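Local atomic coordinates of adenylation domain (Streptomyces sp., PDB entry 5N9X), a protein that is an adenylation domain of the ANL superfamily of AMP-binding enzymes, modelled here with adenosine-5'-triphosphate and threonine. Residues S196-A199 against D200-W203. Numbering follows the deposited sequence.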
ATOM      1  N   SER A 196      -5.482   0.221 -19.529  1.00 17.39           N
ATOM      2  CA  SER A 196      -4.784   0.263 -20.819  1.00 19.99           C
ATOM      3  C   SER A 196      -3.372   0.855 -20.690  1.00 19.40           C
ATOM      4  O   SER A 196      -3.176   2.063 -20.864  1.00 22.32           O
ATOM      5  CB  SER A 196      -5.614   1.064 -21.822  1.00 22.64           C
ATOM      6  OG  SER A 196      -4.960   1.169 -23.070  1.00 26.77           O
ATOM      7  N   PHE A 197      -2.399   0.006 -20.369  1.00 16.42           N
ATOM      8  CA  PHE A 197      -1.004   0.431 -20.208  1.00 15.50           C
ATOM      9  C   PHE A 197      -0.148   0.250 -21.461  1.00 15.54           C
ATOM     10  O   PHE A 197      -0.303  -0.718 -22.197  1.00 20.06           O
ATOM     11  CB  PHE A 197      -0.348  -0.335 -19.045  1.00 10.19           C
ATOM     12  CG  PHE A 197      -1.020  -0.112 -17.724  1.00 14.68           C
ATOM     13  CD1 PHE A 197      -1.336   1.181 -17.309  1.00 12.29           C
ATOM     14  CD2 PHE A 197      -1.305  -1.174 -16.878  1.00 11.04           C
ATOM     15  CE1 PHE A 197      -1.956   1.407 -16.091  1.00 13.59           C
ATOM     16  CE2 PHE A 197      -1.913  -0.954 -15.649  1.00 13.45           C
ATOM     17  CZ  PHE A 197      -2.244   0.334 -15.255  1.00 10.26           C
ATOM     18  N   SER A 198       0.799   1.159 -21.677  1.00 21.32           N
ATOM     19  CA  SER A 198       1.744   0.991 -22.775  1.00 15.06           C
ATOM     20  C   SER A 198       3.140   1.467 -22.394  1.00 19.46           C
ATOM     21  O   SER A 198       3.324   2.145 -21.373  1.00 13.80           O
ATOM     22  CB  SER A 198       1.268   1.741 -24.025  1.00 15.18           C
ATOM     23  OG  SER A 198       1.783   3.045 -24.050  1.00 15.48           O
ATOM     24  N   ALA A 199       4.110   1.116 -23.237  1.00 13.74           N
ATOM     25  CA  ALA A 199       5.477   1.593 -23.105  1.00 14.49           C
ATOM     26  C   ALA A 199       5.597   3.129 -23.000  1.00 17.32           C
ATOM     27  O   ALA A 199       6.590   3.633 -22.490  1.00 14.47           O
ATOM     28  CB  ALA A 199       6.296   1.091 -24.268  1.00 11.51           C
ATOM     29  N   ASP A 200       4.596   3.869 -23.472  1.00 14.85           N
ATOM     30  CA  ASP A 200       4.684   5.325 -23.461  1.00 18.17           C
ATOM     31  C   ASP A 200       4.382   5.957 -22.093  1.00 18.82           C
ATOM     32  O   ASP A 200       4.649   7.146 -21.871  1.00 13.13           O
ATOM     33  CB  ASP A 200       3.740   5.901 -24.516  1.00 14.09           C
ATOM     34  CG  ASP A 200       4.168   5.547 -25.923  1.00 15.67           C
ATOM     35  OD1 ASP A 200       5.373   5.607 -26.219  1.00 26.75           O
ATOM     36  OD2 ASP A 200       3.296   5.190 -26.733  1.00 21.65           O
ATOM     37  N   ASP A 201       3.829   5.166 -21.175  1.00 16.36           N
ATOM     38  CA  ASP A 201       3.443   5.698 -19.871  1.00 18.80           C
ATOM     39  C   ASP A 201       4.634   6.156 -19.001  1.00 17.02           C
ATOM     40  O   ASP A 201       5.783   5.751 -19.203  1.00 14.78           O
ATOM     41  CB  ASP A 201       2.583   4.655 -19.111  1.00 16.70           C
ATOM     42  CG  ASP A 201       1.141   4.606 -19.619  1.00 16.89           C
ATOM     43  OD1 ASP A 201       0.512   5.679 -19.681  1.00 14.12           O
ATOM     44  OD2 ASP A 201       0.647   3.510 -19.972  1.00 16.32           O
ATOM     45  N   ARG A 202       4.338   7.057 -18.068  1.00 16.43           N
ATOM     46  CA  ARG A 202       5.259   7.410 -17.011  1.00 13.13           C
ATOM     47  C   ARG A 202       4.588   7.118 -15.677  1.00 14.63           C
ATOM     48  O   ARG A 202       3.528   7.683 -15.374  1.00 18.89           O
ATOM     49  CB  ARG A 202       5.664   8.875 -17.078  1.00 14.49           C
ATOM     50  CG  ARG A 202       6.817   9.194 -18.009  1.00 23.49           C
ATOM     51  CD  ARG A 202       6.304   9.936 -19.219  1.00 17.24           C
ATOM     52  NE  ARG A 202       7.387  10.519 -19.993  1.00 23.75           N
ATOM     53  CZ  ARG A 202       7.209  11.430 -20.947  1.00 36.87           C
ATOM     54  NH1 ARG A 202       5.987  11.859 -21.242  1.00 29.77           N
ATOM     55  NH2 ARG A 202       8.256  11.915 -21.606  1.00 37.43           N
ATOM     56  N   TRP A 203       5.206   6.241 -14.888  1.00 13.19           N
ATOM     57  CA  TRP A 203       4.691   5.883 -13.578  1.00 13.86           C
ATOM     58  C   TRP A 203       5.483   6.660 -12.525  1.00 20.92           C
ATOM     59  O   TRP A 203       6.689   6.859 -12.665  1.00 17.34           O
ATOM     60  CB  TRP A 203       4.809   4.380 -13.341  1.00 14.36           C
ATOM     61  CG  TRP A 203       3.855   3.533 -14.151  1.00 15.28           C
ATOM     62  CD1 TRP A 203       3.823   3.400 -15.511  1.00  9.83           C
ATOM     63  CD2 TRP A 203       2.840   2.668 -13.643  1.00 10.96           C
ATOM     64  NE1 TRP A 203       2.843   2.526 -15.875  1.00  9.45           N
ATOM     65  CE2 TRP A 203       2.214   2.063 -14.754  1.00 10.96           C
ATOM     66  CE3 TRP A 203       2.394   2.350 -12.359  1.00  9.46           C
ATOM     67  CZ2 TRP A 203       1.155   1.156 -14.620  1.00 10.38           C
ATOM     68  CZ3 TRP A 203       1.366   1.452 -12.223  1.00 12.80           C
ATOM     69  CH2 TRP A 203       0.749   0.861 -13.351  1.00 13.14           C
TER
HETATM   70  O   HOH W   1       2.790   1.230 -18.604  1.00 11.31           O
HETATM   71  O   HOH W   2       8.244   5.836 -21.062  1.00 12.15           O
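One face of the Phe197 ring is covered by Trp203, whose CZ2 sits over the ring centre, 3.4 Å above its plane. The closest atoms are Phe197 CE1 and Trp203 CZ2, 3.5 Å apart. The two ring planes are inclined at 58°, an oblique aromatic pair. At the edge of the Phe197 ring, near its plane, lies Asp201 OD2, with the carboxylate turned almost perpendicular to the ring.

Ser198 to Asp201 form a type I beta turn, closed by Asp201 N donating to Ser198 O at 3.1 Å. The Asp201 carboxylate adds a bond across it. Ser198 N donates to Asp201 OD2 at 2.9 Å, nearly straight, on the anti side and tilted somewhat out of the carboxylate plane. CG lies beside the backbone N of Asp201 (chi1 -77°), which turns OD2 back toward Ser198 N. Ser198 OG accepts from Asp200 N at 3.0 Å, a further bond inside the turn. Water 1 bridges Ser198 O and Trp203 NE1, joining the turn to the indole. The other carboxylate oxygen, Asp201 OD1, is held by Thr252 and by a salt bridge to Arg279.

The turn follows helix 181-191 and leads into strand 202-205, which runs parallel to strand 227-230. Arg202 also forms backbone bonds with Thr252 and Val253. Trp203 and Phe197 both pack on Val253 of strand 253-256, and Trp203 also meets Trp216 of helix 213-222 edge-to-face.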